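Local coordinates for uncharacterized protein (PDB 5VJ4) that is of unknown function but is probably a surface lipoprotein of a relapsing fever spirochete, differentially regulated between tick and mammal, and may bind lipid, at residues K106-L111 and I136-N141; R181-M185 and M234-W240. All blocks are in the same frame, centred on the assembly; numbering follows the deposited sequence.

Contact 1. Residues K106-L111 and I136-N141; sequences KLIALL and IYDRLN. With SO4 (sulfate ion), chain F.
Two short helices of this all-helical protein, 105-114 and 133-141, pack nearly in parallel through L107, L110 and L111 on the first and I136, Y137 and L140 on the second. The axes of the two segments run 20° apart and approach to 10.4 Å, and the gap is filled mainly by apolar side chains. The Y137 ring closes one side of the gap: CG is anti to the backbone N (chi1 -177°), which carries the ring across toward the first helix. There L110 leans on it obliquely, with CD2 3.6 Å from CE1 of Y137, while the backbone of L107 meets the ring at its edge, CA lying 4.0 Å from CD1 of Y137. On the more buried side, L111 CD2 touches L140 CD1 at 3.9 Å; the side chains of L107 and I136 also meet here, crossing at about a right angle, though their exact spacing is doubtful. Helix 118-128, which lies between the two in sequence, adds I124 against I136 and L140 and R121 against L111, making a small three-helix core. R139 faces another part of the fold, binding the backbone oxygens of F200 and I205; its NH2 also makes a weak, nearly straight hydrogen bond of 3.5 Å to O4 of a sulfate. At the outer margin, OD1 of N141 lies 3.9 Å from CD1 of L110.

Contact 2. Residues R181-M185 and M234-W240; sequences RLQNM and MDDIYGW. With SO4 (sulfate ion), chain I.
R181 and D235 form the charged half of a junction between helix 176-201 and the segment 234-240, which lies in the connection from helix 224-229 to helix 243-256. They make a salt bridge in which the extended R181 side chain grips a single carboxylate oxygen end-on, NH1 at 3.3 Å and NH2 at 3.2 Å from OD1 of D235. The guanidinium and carboxylate planes are turned 39° apart, and NH1 meets OD1 from above the carboxylate plane. At the guanidinium edge, R181 NH2 also donates to O1 of a sulfate at 2.7 Å. This anion is bound as well by NE of R181 of the second subunit, so the two arginines share it. Over one guanidinium face lies CB of selenomethionine M234, 3.4 Å from NH1 of R181.

The apolar half centres on W240. Selenomethionine M185 bends at chi2 (59°) and again at chi3, bringing its methyl over the ring: CE stands 3.7 Å from the centroid of the W240 six-membered ring, 8° off the normal, a CH-pi contact. The selenium sits farther above the same ring in a Met-aromatic arrangement. L182 approaches obliquely, its CD2 3.9 Å from CZ3 of W240, and V275 of helix 263-301 packs on both M185 and W240.

Within the connection, W240 NE1 donates to M234 O at 3.1 Å, which holds the indole against its own turn. The chemistry thus pairs a buried aromatic-selenomethionine core with a charged border; the sulfate, probably from the crystallisation liquor, marks a spot between two arginines that suits an anion in the crystal.

The two contacts follow one another along the chain, contact 1 closing before contact 2 opens. Their centres lie 36 Å apart and their nearest atoms about 22 Å, so they do not touch. Contact 1 belongs to the short N-terminal helices, 24 Å from the centre of the chain, and contact 2 lies 18 Å from that centre. Helix 176-201 relates to both: it carries residues 181-185 of contact 2, while F201 at its far end packs on I136 and R139 of contact 1. The second subunit reaches contact 2 but does not touch contact 1; contact 2 thus lies beside the interface between the two subunits of the assembly, contact 1 among the short N-terminal helices away from it.

Contact 1. Residues K106-L111 and I136-N141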
loop_
_atom_site.group_PDB
_atom_site.type_symbol
_atom_site.label_atom_id
_atom_site.label_comp_id
_atom_site.label_asym_id
_atom_site.label_seq_id
_atom_site.Cartn_x
_atom_site.Cartn_y
_atom_site.Cartn_z
ATOM N N LYS A 106 10.980 35.843 -2.916
ATOM C CA LYS A 106 10.890 36.175 -1.479
ATOM C C LYS A 106 11.495 35.069 -0.626
ATOM O O LYS A 106 12.168 35.358 0.364
ATOM C CB LYS A 106 9.490 36.592 -1.007
ATOM C CG LYS A 106 8.418 36.023 -1.907
ATOM C CD LYS A 106 7.095 36.737 -1.699
ATOM C CE LYS A 106 6.098 36.368 -2.798
ATOM N NZ LYS A 106 4.845 37.160 -2.635
ATOM N N LEU A 107 11.279 33.820 -1.038
ATOM C CA LEU A 107 11.866 32.685 -0.342
ATOM C C LEU A 107 13.375 32.708 -0.425
ATOM O O LEU A 107 14.052 32.441 0.556
ATOM C CB LEU A 107 11.355 31.366 -0.899
ATOM C CG LEU A 107 11.896 30.094 -0.212
ATOM C CD1 LEU A 107 11.701 30.106 1.294
ATOM C CD2 LEU A 107 11.249 28.870 -0.816
ATOM N N ILE A 108 13.901 33.029 -1.596
ATOM C CA ILE A 108 15.316 33.126 -1.728
ATOM C C ILE A 108 15.850 34.214 -0.793
ATOM O O ILE A 108 16.917 34.078 -0.215
ATOM C CB ILE A 108 15.701 33.501 -3.136
ATOM C CG1 ILE A 108 15.246 32.407 -4.087
ATOM C CG2 ILE A 108 17.213 33.797 -3.205
ATOM C CD1 ILE A 108 16.066 32.249 -5.347
ATOM N N ALA A 109 15.107 35.299 -0.652
ATOM C CA ALA A 109 15.574 36.382 0.167
ATOM C C ALA A 109 15.709 35.911 1.602
ATOM O O ALA A 109 16.750 36.132 2.233
ATOM C CB ALA A 109 14.649 37.560 0.067
ATOM N N LEU A 110 14.684 35.219 2.092
ATOM C CA LEU A 110 14.721 34.649 3.436
ATOM C C LEU A 110 15.896 33.664 3.630
ATOM O O LEU A 110 16.608 33.731 4.635
ATOM C CB LEU A 110 13.387 34.001 3.769
ATOM C CG LEU A 110 13.274 33.240 5.076
ATOM C CD1 LEU A 110 13.448 34.186 6.258
ATOM C CD2 LEU A 110 11.938 32.506 5.132
ATOM N N LEU A 111 16.121 32.786 2.658
ATOM C CA LEU A 111 17.236 31.853 2.772
ATOM C C LEU A 111 18.574 32.570 2.821
ATOM O O LEU A 111 19.463 32.144 3.558
ATOM C CB LEU A 111 17.222 30.777 1.679
ATOM C CG LEU A 111 15.992 29.852 1.533
ATOM C CD1 LEU A 111 16.102 28.998 0.273
ATOM C CD2 LEU A 111 15.774 28.967 2.754
ATOM N N ILE A 136 6.259 26.690 2.542
ATOM C CA ILE A 136 7.558 26.450 3.158
ATOM C C ILE A 136 8.181 27.739 3.690
ATOM O O ILE A 136 8.929 27.721 4.674
ATOM C CB ILE A 136 8.503 25.616 2.277
ATOM C CG1 ILE A 136 8.929 26.394 1.098
ATOM C CG2 ILE A 136 7.908 24.263 1.849
ATOM C CD1 ILE A 136 10.323 26.820 1.409
ATOM N N TYR A 137 7.835 28.865 3.063
ATOM C CA TYR A 137 8.188 30.196 3.600
ATOM C C TYR A 137 7.550 30.392 4.975
ATOM O O TYR A 137 8.246 30.744 5.941
ATOM C CB TYR A 137 7.783 31.345 2.645
ATOM C CG TYR A 137 8.195 32.742 3.126
ATOM C CD1 TYR A 137 9.385 33.339 2.701
ATOM C CD2 TYR A 137 7.399 33.450 4.019
ATOM C CE1 TYR A 137 9.777 34.583 3.180
ATOM C CE2 TYR A 137 7.778 34.701 4.488
ATOM C CZ TYR A 137 8.963 35.255 4.072
ATOM O OH TYR A 137 9.320 36.495 4.534
ATOM N N ASP A 138 6.229 30.166 5.047
ATOM C CA ASP A 138 5.511 30.314 6.310
ATOM C C ASP A 138 6.152 29.493 7.407
ATOM O O ASP A 138 6.315 29.994 8.521
ATOM C CB ASP A 138 4.029 29.953 6.163
ATOM C CG ASP A 138 3.258 30.957 5.316
ATOM O OD1 ASP A 138 3.377 32.169 5.582
ATOM O OD2 ASP A 138 2.522 30.538 4.393
ATOM N N ARG A 139 6.553 28.257 7.082
ATOM C CA ARG A 139 7.139 27.384 8.083
ATOM C C ARG A 139 8.493 27.904 8.484
ATOM O O ARG A 139 8.709 28.177 9.671
ATOM C CB ARG A 139 7.228 25.936 7.610
ATOM C CG ARG A 139 7.524 24.935 8.715
ATOM C CD ARG A 139 6.287 24.615 9.560
ATOM N NE ARG A 139 6.499 23.411 10.378
ATOM C CZ ARG A 139 7.114 23.347 11.574
ATOM N NH1 ARG A 139 7.615 24.416 12.165
ATOM N NH2 ARG A 139 7.226 22.191 12.198
ATOM N N LEU A 140 9.387 28.079 7.502
ATOM C CA LEU A 140 10.791 28.401 7.815
ATOM C C LEU A 140 10.962 29.726 8.560
ATOM O O LEU A 140 11.888 29.912 9.351
ATOM C CB LEU A 140 11.640 28.393 6.556
ATOM C CG LEU A 140 11.857 27.055 5.861
ATOM C CD1 LEU A 140 12.840 27.190 4.703
ATOM C CD2 LEU A 140 12.380 26.051 6.861
ATOM N N ASN A 141 10.034 30.635 8.320
ATOM C CA ASN A 141 10.128 31.967 8.837
ATOM C C ASN A 141 10.054 31.976 10.355
ATOM O O ASN A 141 10.932 32.538 11.014
ATOM C CB ASN A 141 9.008 32.791 8.219
ATOM C CG ASN A 141 9.178 34.262 8.421
ATOM O OD1 ASN A 141 10.304 34.785 8.517
ATOM N ND2 ASN A 141 8.049 34.948 8.485
HETATM S S SO4 F . 9.782 22.514 16.288
HETATM O O1 SO4 F . 9.238 22.830 17.624
HETATM O O2 SO4 F . 10.472 21.205 16.328
HETATM O O3 SO4 F . 10.838 23.463 15.868
HETATM O O4 SO4 F . 8.598 22.537 15.386
#

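Contact 2. Residues R181-M185 and M234-W240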
loop_
_atom_site.group_PDB
_atom_site.type_symbol
_atom_site.label_atom_id
_atom_site.label_comp_id
_atom_site.label_asym_id
_atom_site.label_seq_id
_atom_site.Cartn_x
_atom_site.Cartn_y
_atom_site.Cartn_z
ATOM N N ARG A 181 15.433 -0.512 -12.660
ATOM C CA ARG A 181 14.846 -0.986 -11.412
ATOM C C ARG A 181 15.323 -0.186 -10.224
ATOM O O ARG A 181 14.554 0.011 -9.262
ATOM C CB ARG A 181 15.138 -2.462 -11.182
ATOM C CG ARG A 181 14.020 -3.169 -10.445
ATOM C CD ARG A 181 14.229 -4.644 -10.490
ATOM N NE ARG A 181 13.393 -5.340 -9.518
ATOM C CZ ARG A 181 13.628 -6.579 -9.093
ATOM N NH1 ARG A 181 14.681 -7.261 -9.545
ATOM N NH2 ARG A 181 12.793 -7.143 -8.236
ATOM N N LEU A 182 16.579 0.265 -10.290
ATOM C CA LEU A 182 17.107 1.119 -9.243
ATOM C C LEU A 182 16.471 2.506 -9.253
ATOM O O LEU A 182 16.064 3.005 -8.202
ATOM C CB LEU A 182 18.623 1.185 -9.302
ATOM C CG LEU A 182 19.328 -0.146 -9.007
ATOM C CD1 LEU A 182 20.818 0.063 -9.145
ATOM C CD2 LEU A 182 19.019 -0.718 -7.622
ATOM N N GLN A 183 16.353 3.105 -10.438
ATOM C CA GLN A 183 15.704 4.402 -10.569
ATOM C C GLN A 183 14.296 4.354 -9.960
ATOM O O GLN A 183 13.947 5.240 -9.168
ATOM C CB GLN A 183 15.638 4.833 -12.019
ATOM C CG GLN A 183 16.981 5.218 -12.605
ATOM C CD GLN A 183 16.911 5.466 -14.098
ATOM O OE1 GLN A 183 16.101 4.857 -14.806
ATOM N NE2 GLN A 183 17.773 6.350 -14.590
ATOM N N ASN A 184 13.513 3.316 -10.287
ATOM C CA ASN A 184 12.185 3.191 -9.704
ATOM C C ASN A 184 12.201 3.194 -8.186
ATOM O O ASN A 184 11.420 3.911 -7.557
ATOM C CB ASN A 184 11.461 1.978 -10.251
ATOM C CG ASN A 184 11.300 2.053 -11.752
ATOM O OD1 ASN A 184 11.756 3.003 -12.384
ATOM N ND2 ASN A 184 10.642 1.062 -12.328
HETATM N N MSE A 185 13.121 2.430 -7.600
HETATM C CA MSE A 185 13.247 2.463 -6.167
HETATM C C MSE A 185 13.661 3.859 -5.757
HETATM O O MSE A 185 13.076 4.434 -4.828
HETATM C CB MSE A 185 14.193 1.410 -5.638
HETATM C CG MSE A 185 13.955 1.135 -4.141
HETATM SE SE MSE A 185 12.125 0.511 -3.688
HETATM C CE MSE A 185 12.274 -1.276 -4.530
HETATM N N MSE A 234 17.621 -8.164 -5.113
HETATM C CA MSE A 234 16.404 -7.366 -5.390
HETATM C C MSE A 234 15.105 -8.143 -5.376
HETATM O O MSE A 234 14.053 -7.567 -5.098
HETATM C CB MSE A 234 16.477 -6.613 -6.709
HETATM C CG MSE A 234 17.859 -6.020 -6.901
HETATM SE SE MSE A 234 17.811 -4.760 -8.419
HETATM C CE MSE A 234 19.699 -4.970 -8.934
ATOM N N ASP A 235 15.146 -9.443 -5.649
ATOM C CA ASP A 235 13.919 -10.237 -5.635
ATOM C C ASP A 235 13.439 -10.559 -4.205
ATOM O O ASP A 235 12.446 -11.262 -4.024
ATOM C CB ASP A 235 14.082 -11.522 -6.458
ATOM C CG ASP A 235 14.253 -11.256 -7.955
ATOM O OD1 ASP A 235 13.777 -10.202 -8.440
ATOM O OD2 ASP A 235 14.858 -12.116 -8.644
ATOM N N ASP A 236 14.147 -10.055 -3.195
ATOM C CA ASP A 236 13.705 -10.194 -1.831
ATOM C C ASP A 236 13.671 -8.822 -1.192
ATOM O O ASP A 236 14.602 -8.024 -1.370
ATOM C CB ASP A 236 14.654 -11.115 -1.052
ATOM C CG ASP A 236 14.012 -11.713 0.206
ATOM O OD1 ASP A 236 12.759 -11.804 0.313
ATOM O OD2 ASP A 236 14.790 -12.112 1.089
ATOM N N ILE A 237 12.614 -8.545 -0.441
ATOM C CA ILE A 237 12.541 -7.255 0.216
ATOM C C ILE A 237 13.753 -7.056 1.144
ATOM O O ILE A 237 14.323 -5.967 1.174
ATOM C CB ILE A 237 11.186 -6.991 0.888
ATOM C CG1 ILE A 237 10.997 -7.915 2.076
ATOM C CG2 ILE A 237 10.026 -7.131 -0.104
ATOM C CD1 ILE A 237 11.249 -7.204 3.384
ATOM N N TYR A 238 14.202 -8.109 1.829
ATOM C CA TYR A 238 15.385 -7.963 2.717
ATOM C C TYR A 238 16.639 -7.573 1.933
ATOM O O TYR A 238 17.615 -7.128 2.518
ATOM C CB TYR A 238 15.684 -9.234 3.514
ATOM C CG TYR A 238 14.720 -9.614 4.623
ATOM C CD1 TYR A 238 13.425 -10.091 4.344
ATOM C CD2 TYR A 238 15.106 -9.522 5.952
ATOM C CE1 TYR A 238 12.544 -10.440 5.380
ATOM C CE2 TYR A 238 14.235 -9.875 6.993
ATOM C CZ TYR A 238 12.974 -10.341 6.708
ATOM O OH TYR A 238 12.145 -10.692 7.758
ATOM N N GLY A 239 16.614 -7.735 0.610
ATOM C CA GLY A 239 17.772 -7.414 -0.216
ATOM C C GLY A 239 18.011 -5.933 -0.264
ATOM O O GLY A 239 19.125 -5.497 -0.513
ATOM N N TRP A 240 16.954 -5.165 -0.020
ATOM C CA TRP A 240 17.004 -3.706 -0.075
ATOM C C TRP A 240 17.260 -3.027 1.252
ATOM O O TRP A 240 17.657 -1.859 1.282
ATOM C CB TRP A 240 15.690 -3.211 -0.593
ATOM C CG TRP A 240 15.357 -3.695 -1.925
ATOM C CD1 TRP A 240 14.690 -4.838 -2.231
ATOM C CD2 TRP A 240 15.610 -3.023 -3.165
ATOM N NE1 TRP A 240 14.507 -4.931 -3.600
ATOM C CE2 TRP A 240 15.066 -3.826 -4.193
ATOM C CE3 TRP A 240 16.235 -1.811 -3.507
ATOM C CZ2 TRP A 240 15.143 -3.465 -5.540
ATOM C CZ3 TRP A 240 16.307 -1.447 -4.852
ATOM C CH2 TRP A 240 15.765 -2.272 -5.853
HETATM S S SO4 I . 9.203 -6.242 -8.104
HETATM O O1 SO4 I . 10.301 -6.816 -7.300
HETATM O O2 SO4 I . 8.000 -6.388 -7.247
HETATM O O3 SO4 I . 9.463 -4.791 -8.452
HETATM O O4 SO4 I . 9.057 -7.118 -9.299
#